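Local coordinates for Myo-inositol 2-dehydrogenase (Lactobacillus plantarum WCFS1, PDB 3CEA), which probably catalyses the NAD-dependent oxidation of myo-inositol at its 2-hydroxyl, giving scyllo-inosose and NADH, at residues A[56-61]-A[68-73]; A[21-26]-A[99-104]; A[228-231]-A[237-240]; A[199-204]-A[322-327]; A[285-288]-A[292-295]. One frame throughout, in Å; residues are numbered along the deposited sequence.

Interaction 1. Residues A[56-61]-A[68-73]; sequences VETTYT and DTENID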
# COMPACT_ATOMS: atom_id res chain seq x y z
N VAL A 56 23.13 -8.05 -36.65
CA VAL A 56 22.27 -7.91 -37.82
C VAL A 56 23.14 -7.82 -39.08
O VAL A 56 24.06 -7.00 -39.14
CB VAL A 56 21.33 -6.67 -37.70
CG1 VAL A 56 20.51 -6.47 -38.97
CG2 VAL A 56 20.41 -6.81 -36.48
N GLU A 57 22.84 -8.66 -40.07
CA GLU A 57 23.66 -8.77 -41.28
C GLU A 57 23.74 -7.49 -42.11
O GLU A 57 24.82 -6.93 -42.30
CB GLU A 57 23.18 -9.94 -42.15
CG GLU A 57 23.66 -11.31 -41.69
N THR A 58 22.59 -7.01 -42.60
CA THR A 58 22.55 -5.87 -43.51
C THR A 58 21.78 -4.69 -42.92
O THR A 58 20.89 -4.88 -42.09
CB THR A 58 21.92 -6.26 -44.87
OG1 THR A 58 22.00 -7.68 -45.06
CG2 THR A 58 22.64 -5.56 -46.02
N THR A 59 22.14 -3.48 -43.35
CA THR A 59 21.46 -2.26 -42.90
C THR A 59 21.11 -1.35 -44.07
O THR A 59 21.81 -1.32 -45.09
CB THR A 59 22.31 -1.46 -41.89
OG1 THR A 59 23.66 -1.36 -42.35
CG2 THR A 59 22.28 -2.12 -40.52
N TYR A 60 20.02 -0.60 -43.92
CA TYR A 60 19.51 0.28 -44.97
C TYR A 60 19.06 1.62 -44.41
O TYR A 60 18.73 1.73 -43.23
CB TYR A 60 18.34 -0.39 -45.70
CG TYR A 60 18.70 -1.62 -46.51
CD1 TYR A 60 18.75 -2.88 -45.91
CD2 TYR A 60 18.98 -1.52 -47.87
CE1 TYR A 60 19.08 -4.01 -46.65
CE2 TYR A 60 19.31 -2.65 -48.62
CZ TYR A 60 19.36 -3.89 -48.00
OH TYR A 60 19.68 -5.01 -48.74
N THR A 61 19.05 2.64 -45.26
CA THR A 61 18.44 3.94 -44.93
C THR A 61 17.13 4.11 -45.71
O THR A 61 16.27 4.91 -45.33
CB THR A 61 19.39 5.12 -45.23
OG1 THR A 61 19.87 5.03 -46.57
CG2 THR A 61 20.56 5.13 -44.26
N ASP A 68 12.98 -4.72 -51.31
CA ASP A 68 13.24 -5.20 -52.67
C ASP A 68 14.56 -5.97 -52.83
O ASP A 68 14.86 -6.46 -53.91
CB ASP A 68 13.19 -4.04 -53.67
CG ASP A 68 11.82 -3.37 -53.73
OD1 ASP A 68 10.80 -4.03 -53.45
OD2 ASP A 68 11.78 -2.16 -54.05
N THR A 69 15.33 -6.07 -51.74
CA THR A 69 16.64 -6.72 -51.79
C THR A 69 16.74 -7.92 -50.85
O THR A 69 17.37 -8.92 -51.19
CB THR A 69 17.79 -5.73 -51.48
OG1 THR A 69 17.58 -4.50 -52.19
CG2 THR A 69 19.14 -6.31 -51.88
N GLU A 70 16.12 -7.81 -49.68
CA GLU A 70 16.25 -8.85 -48.65
C GLU A 70 15.25 -9.99 -48.85
O GLU A 70 14.11 -9.78 -49.27
CB GLU A 70 16.09 -8.25 -47.25
CG GLU A 70 17.16 -7.23 -46.87
CD GLU A 70 18.53 -7.84 -46.63
OE1 GLU A 70 18.61 -8.89 -45.95
OE2 GLU A 70 19.52 -7.27 -47.11
N ASN A 71 15.71 -11.20 -48.53
CA ASN A 71 14.85 -12.37 -48.50
C ASN A 71 14.21 -12.49 -47.12
O ASN A 71 14.82 -13.01 -46.18
CB ASN A 71 15.65 -13.64 -48.84
CG ASN A 71 14.77 -14.86 -49.04
OD1 ASN A 71 13.55 -14.75 -49.20
ND2 ASN A 71 15.39 -16.04 -49.05
N ILE A 72 12.98 -11.99 -47.00
CA ILE A 72 12.27 -11.95 -45.72
C ILE A 72 10.81 -12.38 -45.82
O ILE A 72 10.14 -12.14 -46.83
CB ILE A 72 12.35 -10.55 -45.05
CG1 ILE A 72 12.18 -9.43 -46.09
CG2 ILE A 72 13.67 -10.40 -44.27
CD1 ILE A 72 11.98 -8.05 -45.50
N ASP A 73 10.32 -13.00 -44.75
CA ASP A 73 8.93 -13.45 -44.64
C ASP A 73 8.07 -12.40 -43.95
O ASP A 73 6.87 -12.29 -44.23
CB ASP A 73 8.85 -14.76 -43.85
CG ASP A 73 9.70 -15.87 -44.44
OD1 ASP A 73 9.46 -16.26 -45.60
OD2 ASP A 73 10.62 -16.35 -43.74

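Interaction 2. Residues A[21-26]-A[99-104]; sequences ERHARH and FCEKPL. With NAD (nicotinamide-adenine-dinucleotide), chain E.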
# COMPACT_ATOMS: atom_id res chain seq x y z
N GLU A 21 14.46 -0.14 -30.78
CA GLU A 21 15.62 -0.80 -30.19
C GLU A 21 15.25 -1.94 -29.24
O GLU A 21 15.97 -2.93 -29.15
CB GLU A 21 16.54 0.22 -29.50
CG GLU A 21 16.01 0.82 -28.20
CD GLU A 21 17.05 1.67 -27.48
OE1 GLU A 21 17.79 2.43 -28.15
OE2 GLU A 21 17.13 1.58 -26.24
N ARG A 22 14.12 -1.79 -28.55
CA ARG A 22 13.62 -2.82 -27.64
C ARG A 22 13.06 -4.02 -28.42
O ARG A 22 13.37 -5.17 -28.10
CB ARG A 22 12.56 -2.23 -26.70
CG ARG A 22 12.20 -3.13 -25.53
CD ARG A 22 11.20 -2.47 -24.59
NE ARG A 22 11.77 -1.33 -23.88
CZ ARG A 22 12.51 -1.41 -22.78
NH1 ARG A 22 12.79 -2.60 -22.24
NH2 ARG A 22 12.98 -0.31 -22.21
N HIS A 23 12.25 -3.73 -29.44
CA HIS A 23 11.74 -4.76 -30.36
C HIS A 23 12.87 -5.55 -31.01
O HIS A 23 12.78 -6.78 -31.11
CB HIS A 23 10.87 -4.13 -31.45
CG HIS A 23 9.44 -3.94 -31.05
ND1 HIS A 23 8.75 -4.85 -30.28
CD2 HIS A 23 8.56 -2.95 -31.35
CE1 HIS A 23 7.51 -4.43 -30.11
NE2 HIS A 23 7.37 -3.28 -30.75
N ALA A 24 13.91 -4.85 -31.45
CA ALA A 24 15.07 -5.48 -32.09
C ALA A 24 15.83 -6.39 -31.13
O ALA A 24 16.26 -7.48 -31.52
CB ALA A 24 15.99 -4.43 -32.67
N ARG A 25 15.98 -5.95 -29.89
CA ARG A 25 16.63 -6.75 -28.84
C ARG A 25 15.87 -8.05 -28.58
O ARG A 25 16.48 -9.12 -28.52
CB ARG A 25 16.76 -5.94 -27.54
CG ARG A 25 17.91 -4.94 -27.54
CD ARG A 25 18.04 -4.30 -26.17
NE ARG A 25 19.17 -3.37 -26.09
CZ ARG A 25 19.05 -2.04 -26.08
NH1 ARG A 25 17.86 -1.46 -26.14
NH2 ARG A 25 20.14 -1.29 -26.01
N HIS A 26 14.54 -7.95 -28.43
CA HIS A 26 13.69 -9.12 -28.19
C HIS A 26 13.74 -10.08 -29.37
O HIS A 26 13.74 -11.30 -29.19
CB HIS A 26 12.24 -8.70 -27.93
CG HIS A 26 12.04 -7.92 -26.67
ND1 HIS A 26 11.00 -7.04 -26.50
CD2 HIS A 26 12.74 -7.89 -25.51
CE1 HIS A 26 11.07 -6.50 -25.30
NE2 HIS A 26 12.12 -7.00 -24.68
N PHE A 99 3.92 -6.65 -39.15
CA PHE A 99 3.63 -6.17 -37.81
C PHE A 99 3.89 -4.67 -37.79
O PHE A 99 5.03 -4.23 -37.87
CB PHE A 99 4.50 -6.88 -36.78
CG PHE A 99 4.19 -6.49 -35.35
CD1 PHE A 99 4.78 -5.36 -34.78
CD2 PHE A 99 3.33 -7.26 -34.58
CE1 PHE A 99 4.51 -4.99 -33.47
CE2 PHE A 99 3.05 -6.90 -33.26
CZ PHE A 99 3.64 -5.77 -32.70
N CYS A 100 2.81 -3.89 -37.70
CA CYS A 100 2.92 -2.44 -37.66
C CYS A 100 2.57 -1.92 -36.28
O CYS A 100 1.56 -2.34 -35.69
CB CYS A 100 2.01 -1.81 -38.71
SG CYS A 100 2.28 -0.04 -39.00
N GLU A 101 3.39 -1.02 -35.75
CA GLU A 101 3.12 -0.39 -34.47
C GLU A 101 1.90 0.53 -34.53
O GLU A 101 1.50 0.98 -35.61
CB GLU A 101 4.34 0.39 -33.96
CG GLU A 101 5.25 -0.41 -33.03
CD GLU A 101 4.55 -0.93 -31.78
OE1 GLU A 101 3.47 -0.41 -31.41
OE2 GLU A 101 5.08 -1.87 -31.15
N LYS A 102 1.32 0.79 -33.37
CA LYS A 102 0.18 1.69 -33.24
C LYS A 102 0.66 3.14 -33.32
O LYS A 102 1.81 3.43 -32.99
CB LYS A 102 -0.56 1.42 -31.91
CG LYS A 102 0.21 1.83 -30.65
CD LYS A 102 -0.18 3.23 -30.21
CE LYS A 102 0.99 3.99 -29.62
NZ LYS A 102 0.58 5.31 -29.07
N PRO A 103 -0.20 4.06 -33.81
CA PRO A 103 -1.50 3.83 -34.45
C PRO A 103 -1.32 3.46 -35.92
O PRO A 103 -0.19 3.48 -36.42
CB PRO A 103 -2.21 5.19 -34.32
CG PRO A 103 -1.22 6.13 -33.69
CD PRO A 103 0.12 5.49 -33.73
N LEU A 104 -2.42 3.13 -36.60
CA LEU A 104 -2.37 2.77 -38.02
C LEU A 104 -1.82 3.91 -38.88
O LEU A 104 -1.06 3.67 -39.82
CB LEU A 104 -3.75 2.33 -38.52
CG LEU A 104 -4.36 1.06 -37.91
CD1 LEU A 104 -5.77 0.85 -38.42
CD2 LEU A 104 -3.50 -0.18 -38.20
PA NAD E . 11.51 7.30 -32.51
O1A NAD E . 12.20 7.15 -31.20
O2A NAD E . 11.56 8.70 -32.99
O5B NAD E . 12.17 6.28 -33.56
C5B NAD E . 11.86 6.36 -34.94
C4B NAD E . 12.86 5.54 -35.75
O4B NAD E . 12.40 5.36 -37.08
C3B NAD E . 14.22 6.21 -35.83
O3B NAD E . 15.19 5.24 -35.54
C2B NAD E . 14.34 6.67 -37.27
O2B NAD E . 15.66 6.56 -37.76
C1B NAD E . 13.40 5.74 -38.01
N9A NAD E . 12.79 6.40 -39.18
C8A NAD E . 12.12 7.61 -39.20
N7A NAD E . 11.71 7.86 -40.46
C5A NAD E . 12.11 6.84 -41.25
C6A NAD E . 11.95 6.60 -42.61
N6A NAD E . 11.10 7.34 -43.32
N1A NAD E . 12.48 5.44 -43.16
C2A NAD E . 13.15 4.53 -42.36
N3A NAD E . 13.30 4.78 -41.01
C4A NAD E . 12.79 5.91 -40.46
O3 NAD E . 9.98 6.82 -32.39
PN NAD E . 9.53 5.64 -31.39
O1N NAD E . 10.54 4.56 -31.42
O2N NAD E . 9.15 6.28 -30.11
O5D NAD E . 8.17 5.08 -32.02
C5D NAD E . 8.03 4.74 -33.38
C4D NAD E . 6.60 4.24 -33.59
O4D NAD E . 6.22 3.38 -32.53
C3D NAD E . 5.60 5.39 -33.63
O3D NAD E . 4.77 5.24 -34.76
C2D NAD E . 4.80 5.25 -32.35
O2D NAD E . 3.43 5.54 -32.55
C1D NAD E . 4.99 3.79 -31.95
N1N NAD E . 5.01 3.63 -30.48
C2N NAD E . 4.19 2.69 -29.91
C3N NAD E . 4.17 2.50 -28.53
C7N NAD E . 3.41 1.37 -27.90
O7N NAD E . 3.06 1.46 -26.54
N7N NAD E . 3.09 0.30 -28.64
C4N NAD E . 5.00 3.29 -27.72
C5N NAD E . 5.83 4.24 -28.31
C6N NAD E . 5.83 4.40 -29.70

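Interaction 3. Residues A[228-231]-A[237-240]; sequences AQLK and IATL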
# COMPACT_ATOMS: atom_id res chain seq x y z
N ALA A 228 -10.17 13.56 -21.53
CA ALA A 228 -11.39 13.28 -22.28
C ALA A 228 -12.43 12.55 -21.44
O ALA A 228 -12.09 11.64 -20.68
CB ALA A 228 -11.08 12.48 -23.53
N GLN A 229 -13.69 12.95 -21.58
CA GLN A 229 -14.80 12.19 -21.04
C GLN A 229 -15.62 11.63 -22.19
O GLN A 229 -15.80 12.30 -23.21
CB GLN A 229 -15.67 13.05 -20.12
CG GLN A 229 -16.70 12.25 -19.31
CD GLN A 229 -17.34 13.05 -18.20
OE1 GLN A 229 -16.65 13.56 -17.31
NE2 GLN A 229 -18.66 13.16 -18.23
N LEU A 230 -16.11 10.40 -22.03
CA LEU A 230 -16.80 9.69 -23.10
C LEU A 230 -18.13 9.08 -22.66
O LEU A 230 -18.26 8.55 -21.56
CB LEU A 230 -15.91 8.57 -23.68
CG LEU A 230 -14.47 8.82 -24.13
CD1 LEU A 230 -13.78 7.49 -24.40
CD2 LEU A 230 -14.38 9.70 -25.37
N LYS A 231 -19.11 9.15 -23.55
CA LYS A 231 -20.39 8.48 -23.36
C LYS A 231 -20.37 7.23 -24.23
O LYS A 231 -20.14 7.32 -25.44
CB LYS A 231 -21.54 9.41 -23.76
CG LYS A 231 -22.92 8.91 -23.37
CD LYS A 231 -24.02 9.86 -23.86
CE LYS A 231 -25.39 9.38 -23.39
NZ LYS A 231 -26.49 10.28 -23.85
N ILE A 237 -19.58 5.33 -18.70
CA ILE A 237 -18.89 6.61 -18.78
C ILE A 237 -17.40 6.36 -18.60
O ILE A 237 -17.01 5.48 -17.84
CB ILE A 237 -19.43 7.62 -17.73
CG1 ILE A 237 -20.96 7.74 -17.84
CG2 ILE A 237 -18.78 8.99 -17.92
CD1 ILE A 237 -21.64 8.19 -16.57
N ALA A 238 -16.56 7.12 -19.30
CA ALA A 238 -15.12 6.92 -19.22
C ALA A 238 -14.35 8.23 -19.26
O ALA A 238 -14.76 9.19 -19.92
CB ALA A 238 -14.65 5.98 -20.33
N THR A 239 -13.23 8.25 -18.54
CA THR A 239 -12.30 9.36 -18.56
C THR A 239 -10.95 8.85 -19.05
O THR A 239 -10.51 7.77 -18.65
CB THR A 239 -12.12 9.99 -17.16
OG1 THR A 239 -13.39 10.42 -16.67
CG2 THR A 239 -11.17 11.19 -17.20
N LEU A 240 -10.31 9.61 -19.94
CA LEU A 240 -8.96 9.32 -20.40
C LEU A 240 -8.05 10.50 -20.10
O LEU A 240 -8.41 11.65 -20.39
CB LEU A 240 -8.93 9.05 -21.90
CG LEU A 240 -10.01 8.22 -22.59
CD1 LEU A 240 -9.99 8.56 -24.08
CD2 LEU A 240 -9.81 6.74 -22.37
O HOH W 1 -14.07 13.17 -16.78

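Interaction 4. Residues A[199-204]-A[322-327]; sequences GQDPVQ and GIKALK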
# COMPACT_ATOMS: atom_id res chain seq x y z
N GLY A 199 -17.21 -3.96 -24.72
CA GLY A 199 -17.85 -4.43 -25.95
C GLY A 199 -18.69 -3.33 -26.58
O GLY A 199 -19.36 -3.54 -27.58
N GLN A 200 -18.64 -2.14 -25.97
CA GLN A 200 -19.38 -0.97 -26.42
C GLN A 200 -18.47 0.01 -27.17
O GLN A 200 -17.24 -0.08 -27.09
CB GLN A 200 -20.03 -0.26 -25.23
CG GLN A 200 -21.00 -1.13 -24.42
CD GLN A 200 -21.46 -0.48 -23.11
OE1 GLN A 200 -21.54 0.75 -22.99
NE2 GLN A 200 -21.79 -1.32 -22.13
N ASP A 201 -19.09 0.93 -27.91
CA ASP A 201 -18.38 2.02 -28.58
C ASP A 201 -18.80 3.37 -27.99
O ASP A 201 -19.94 3.52 -27.56
CB ASP A 201 -18.68 2.00 -30.09
CG ASP A 201 -17.93 0.90 -30.83
OD1 ASP A 201 -16.90 0.40 -30.32
OD2 ASP A 201 -18.38 0.54 -31.95
N PRO A 202 -17.87 4.35 -27.97
CA PRO A 202 -18.23 5.71 -27.56
C PRO A 202 -19.11 6.40 -28.60
O PRO A 202 -18.88 6.26 -29.80
CB PRO A 202 -16.88 6.43 -27.48
CG PRO A 202 -15.85 5.36 -27.51
CD PRO A 202 -16.44 4.24 -28.29
N VAL A 203 -20.12 7.13 -28.13
CA VAL A 203 -21.01 7.88 -29.01
C VAL A 203 -20.80 9.40 -28.91
O VAL A 203 -21.27 10.15 -29.77
CB VAL A 203 -22.50 7.52 -28.78
CG1 VAL A 203 -22.75 6.05 -29.10
CG2 VAL A 203 -22.94 7.86 -27.36
N GLN A 204 -20.10 9.83 -27.87
CA GLN A 204 -19.90 11.25 -27.60
C GLN A 204 -18.60 11.48 -26.83
O GLN A 204 -18.25 10.70 -25.95
CB GLN A 204 -21.08 11.80 -26.80
CG GLN A 204 -21.21 13.32 -26.80
CD GLN A 204 -22.47 13.79 -26.11
OE1 GLN A 204 -22.60 13.71 -24.88
NE2 GLN A 204 -23.41 14.29 -26.89
N GLY A 322 -8.25 -0.97 -34.84
CA GLY A 322 -7.27 0.12 -34.94
C GLY A 322 -7.86 1.39 -35.51
O GLY A 322 -7.52 2.49 -35.06
N ILE A 323 -8.74 1.24 -36.50
CA ILE A 323 -9.40 2.38 -37.14
C ILE A 323 -10.32 3.10 -36.15
O ILE A 323 -10.22 4.32 -35.98
CB ILE A 323 -10.18 1.96 -38.42
CG1 ILE A 323 -9.21 1.49 -39.51
CG2 ILE A 323 -11.03 3.12 -38.94
CD1 ILE A 323 -9.87 0.78 -40.68
N LYS A 324 -11.18 2.33 -35.48
CA LYS A 324 -12.10 2.87 -34.48
C LYS A 324 -11.37 3.60 -33.34
O LYS A 324 -11.74 4.72 -32.99
CB LYS A 324 -13.00 1.76 -33.92
CG LYS A 324 -14.02 1.25 -34.92
CD LYS A 324 -14.80 0.07 -34.37
CE LYS A 324 -15.98 -0.28 -35.26
NZ LYS A 324 -16.77 -1.40 -34.69
N ALA A 325 -10.34 2.97 -32.79
CA ALA A 325 -9.53 3.57 -31.73
C ALA A 325 -8.92 4.90 -32.17
O ALA A 325 -8.89 5.87 -31.40
CB ALA A 325 -8.45 2.61 -31.26
N LEU A 326 -8.44 4.94 -33.41
CA LEU A 326 -7.87 6.15 -33.99
C LEU A 326 -8.94 7.22 -34.21
O LEU A 326 -8.67 8.41 -34.03
CB LEU A 326 -7.16 5.81 -35.31
CG LEU A 326 -6.39 6.89 -36.06
CD1 LEU A 326 -5.19 7.36 -35.25
CD2 LEU A 326 -5.96 6.37 -37.43
N LYS A 327 -10.14 6.79 -34.60
CA LYS A 327 -11.26 7.70 -34.84
C LYS A 327 -11.74 8.36 -33.54
O LYS A 327 -11.99 9.57 -33.51
CB LYS A 327 -12.42 6.98 -35.53
CG LYS A 327 -12.20 6.71 -37.00
CD LYS A 327 -13.48 6.22 -37.68
CE LYS A 327 -13.28 6.09 -39.18
NZ LYS A 327 -14.56 5.84 -39.89
O HOH W 2 -17.97 -2.11 -32.31

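Interaction 5. Residues A[285-288]-A[292-295]; sequences PSLQ and ERFD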
# COMPACT_ATOMS: atom_id res chain seq x y z
N PRO A 285 9.68 3.01 -5.04
CA PRO A 285 10.30 3.49 -6.27
C PRO A 285 9.45 3.10 -7.47
O PRO A 285 8.82 2.03 -7.46
CB PRO A 285 11.64 2.76 -6.31
CG PRO A 285 11.92 2.41 -4.90
CD PRO A 285 10.58 2.13 -4.28
N SER A 286 9.43 3.95 -8.49
CA SER A 286 8.54 3.78 -9.63
C SER A 286 9.26 3.42 -10.92
O SER A 286 10.45 3.68 -11.07
CB SER A 286 7.68 5.03 -9.83
OG SER A 286 6.92 5.32 -8.67
N LEU A 287 8.51 2.80 -11.84
CA LEU A 287 8.96 2.55 -13.20
C LEU A 287 9.08 3.88 -13.93
O LEU A 287 8.27 4.78 -13.70
CB LEU A 287 7.95 1.66 -13.94
CG LEU A 287 7.74 0.22 -13.47
CD1 LEU A 287 6.30 -0.19 -13.69
CD2 LEU A 287 8.68 -0.73 -14.19
N GLN A 288 10.07 3.99 -14.80
CA GLN A 288 10.39 5.26 -15.46
C GLN A 288 10.02 5.34 -16.94
O GLN A 288 10.15 6.40 -17.56
CB GLN A 288 11.88 5.60 -15.26
CG GLN A 288 12.27 5.86 -13.81
CD GLN A 288 11.42 6.95 -13.16
OE1 GLN A 288 11.36 8.08 -13.64
NE2 GLN A 288 10.75 6.59 -12.07
N GLU A 292 9.84 -0.31 -19.87
CA GLU A 292 10.12 -1.11 -18.68
C GLU A 292 8.85 -1.72 -18.10
O GLU A 292 8.86 -2.87 -17.64
CB GLU A 292 10.84 -0.27 -17.61
CG GLU A 292 12.28 0.06 -17.97
CD GLU A 292 13.17 -1.17 -18.11
OE1 GLU A 292 13.54 -1.76 -17.07
OE2 GLU A 292 13.51 -1.54 -19.26
N ARG A 293 7.76 -0.96 -18.13
CA ARG A 293 6.46 -1.40 -17.64
C ARG A 293 5.89 -2.56 -18.47
O ARG A 293 5.37 -3.53 -17.92
CB ARG A 293 5.48 -0.22 -17.61
CG ARG A 293 3.99 -0.56 -17.43
CD ARG A 293 3.69 -1.21 -16.08
NE ARG A 293 2.28 -1.57 -15.97
CZ ARG A 293 1.77 -2.76 -16.28
NH1 ARG A 293 2.55 -3.74 -16.74
NH2 ARG A 293 0.47 -2.98 -16.14
N PHE A 294 6.02 -2.45 -19.79
CA PHE A 294 5.37 -3.39 -20.70
C PHE A 294 6.33 -4.32 -21.46
O PHE A 294 5.92 -4.95 -22.45
CB PHE A 294 4.46 -2.63 -21.67
CG PHE A 294 3.26 -2.02 -21.00
CD1 PHE A 294 2.26 -2.83 -20.47
CD2 PHE A 294 3.12 -0.64 -20.90
CE1 PHE A 294 1.14 -2.28 -19.84
CE2 PHE A 294 2.01 -0.08 -20.28
CZ PHE A 294 1.02 -0.91 -19.75
N ASP A 295 7.57 -4.42 -20.98
CA ASP A 295 8.60 -5.25 -21.61
C ASP A 295 8.12 -6.66 -21.98
O ASP A 295 8.30 -7.09 -23.12
CB ASP A 295 9.84 -5.33 -20.72
CG ASP A 295 11.00 -6.04 -21.39
OD1 ASP A 295 11.59 -5.47 -22.34
OD2 ASP A 295 11.33 -7.17 -20.96

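Interaction 1. Residues A[56-61]-A[68-73]
E70 OE2 is gripped by two hydroxyls from the facing strand. The shorter bond comes from Y60, with OH at 2.8 Å from E70 OE2. It uses the anti lone pair of OE2, the one turned away from the other carboxylate oxygen. The second is weak: T58 OG1 lies 3.2 Å from the same E70 OE2. T58 and Y60 are two apart on strand 58-60, so their side chains leave it on the same side and both reach the glutamate. OE2 sits at the edge of the tyrosine ring, in its plane. The carboxylate is turned 70° against that ring, so the two groups do not stack. A turn at chi2 (-71°) bends the E70 chain alongside the tyrosine edge, and its CG passes 3.8 Å from Y60 CE1. T69 meets the hydroxyl end of the tyrosine with carbon: its CB lies 3.4 Å from Y60 OH. The hydroxyl of T69 is engaged with D65 O of helix 63-67. The E70 side chain also touches V37 and A38 of strand 34-40, while Y60 leans on D65 and M66. The contact lies at the protein surface. It ties the outermost strand 58-60 to the loop that follows helix 63-67 and leads into strand 74-77, a strand-helix-strand connection of the parallel sheet of an NAD-binding Rossmann fold.

Interaction 2. Residues A[21-26]-A[99-104]
F99 turns its ring edge toward the face of H23 in an offset edge-to-face pair, with ring centroids 6.0 Å apart and planes at 78°. F305 and F298 add further aromatic rings, F305 against F99 and F298 against H23. E101 makes the main bond. H23 NE2 donates to E101 OE2 at 2.7 Å and 170°, in the imidazole plane and on the anti lone pair of the oxygen. Ring and carboxylate are nearly coplanar. The other oxygen, E101 OE1, takes the nicotinamide amide N7N of NAD at 2.9 Å and also the backbone N of K102. The helix of H23 follows a turn that fits the GxGxxG pattern of Rossmann folds, and E101-K102-P103 is the Glu-Lys-Pro motif known in the GFO/IDH/MocA family. A glutamine at E101 would probably weaken the hold on H23 or on the carboxamide, since its NH2 end cannot accept a hydrogen bond. K102 O meets the ribose O2D of NAD at 2.7 Å. The K102 chain, bent at chi2 and chi3, lays CE 3.5 Å from NAD C2N. P103 follows a cis peptide bond and sets its CD 3.5 Å from NAD O2D.

Interaction 3. Residues A[228-231]-A[237-240]
L230 and L240 meet at the packed face of this strand pair, their CD1 atoms 4.0 Å apart. The two side chains cross at about a right angle. A228 and A238 lie on the same face, and A228 CB touches L240 CD1 at 4.1 Å. Helices cover this face: F183, N187, I191 and I194 of helix 182-198, and C332 of helix 319-338. The backbones are antiparallel, with axes at 159°. A228 and L240 form a hydrogen-bonded pair: A228 N bonds to L240 O at 2.8 Å, and L240 N to A228 O closes the pair. L230 and A238 form the next such pair. Here L230 N to A238 O is 2.8 Å, but A238 N to L230 O is 3.2 Å.

The other face carries Q229, T239, K231 and I237 and is more polar. Q229 and I237 lie side by side, pointing the same way, and Q229 CG packs on I237 CG2 at 4.1 Å. Q229 and T239 do not bond directly. A water spans them, 2.7 Å from Q229 OE1 and 2.8 Å from T239 OG1. T239 OG1 is also bonded to Y155 OH. A second subunit packs on this face: its Q229 and T239 lie against the same residues here, and its V227 O receives a weak bond from Q229 NE2. K231, the exposed residue of the set, extends its whole chain and packs on L208 of the second subunit. The arrangement is a beta hairpin in the mixed sheet of the GFO/IDH/MocA C-terminal domain, with helices on one face and a neighbouring subunit on the other.

Interaction 4. Residues A[199-204]-A[322-327]
D201 and K324 form a long, water-bridged ion pair at the protein surface. It joins the lead-in to strand 202-210, part of the mixed sheet of the GFO/IDH/MocA C-terminal fold, to helix 319-338. A classic beta bulge, V203 and Q204 facing K231, lies at the start of that strand. The two side chains cross at about a right angle. D201 OD2 and K324 NZ come to 3.7 Å, too far for a direct hydrogen bond, and no hydrogen bond joins the two segments. K324 reaches across with an extended chain. Its CG stands anti to its carbonyl carbon (chi1 -70°), and the torsions beyond run straight, which carries the ammonium away from the helix to the aspartate. Its nearest carbon, CE, stays 4.2 Å from D201 OD2.

The aspartate has a stronger partner. Its other oxygen, OD1, forms a salt bridge with R195 NE of helix 182-198, and K324 also packs on R195. The carboxylate is therefore shared between two cations, which would probably stabilise its negative charge. The lysine has a second, weak ion pair with D320 on its own helix. The link between the charges is completed by a water, which donates to D201 OD2 at 2.7 Å and accepts from K324 NZ at 2.8 Å.

Interaction 5. Residues A[285-288]-A[292-295]
L287 points its forked end at the short helix 290-293, and its two methyls go to different residues. CD1 meets R293, lying 3.7 Å from R293 CD and 4.0 Å from R293 CB. CD2 faces the backbone, 4.0 Å from E292 C, and lies 4.1 Å from E292 CB. The leucine and arginine chains cross obliquely, and L287 CD1 meets the arginine along its aliphatic part. The arginine has its CG opposite its own backbone N (chi1 167°) and then bends at chi2 (64°). That bend presents CD to the leucine and carries the guanidinium off to D135, with which NH1 forms a salt bridge. One guanidinium face lies over F294 CE1. E292 likewise turns its polar end away, where OE2 pairs with R22.

The contact joins the loop after strand 283-284 to the short helix 290-293, and F294 is the break between that helix and helix 295-311, at the N-cap of the latter. An alanine at L287 is likely to open a gap beside R293 CD and the E292 backbone, leaving the bent arginine chain without its apolar support. R273 of a fourth subunit packs on both L287 and R293, so the contact adjoins a subunit interface. On the loop side Q288 curls back, and its NE2 donates to S286 O at 3.1 Å from above the carbonyl plane, 70° out of it.

In the fold
Interactions 1 and 2 both reach the parallel Rossmann sheet. Their centres are about 17 Å apart, and interaction 1 is nested in the loop that interaction 2 closes. Interactions 3 and 4 share the mixed sheet, through neighbouring strands 225-232 and 202-210, with centres about 12 Å apart. Interactions 3 and 5 both fall within the chain loop closed by interaction 4. Interaction 2 is the hub: L104 and P103 pack on the helix of interaction 4, and R22 and H26 bind D295 of interaction 5. Interaction 1 is about 44 Å from interaction 3 between centres. The NAD site is thus linked to helix 319-338 and to the 292-295 segment, next to a subunit interface.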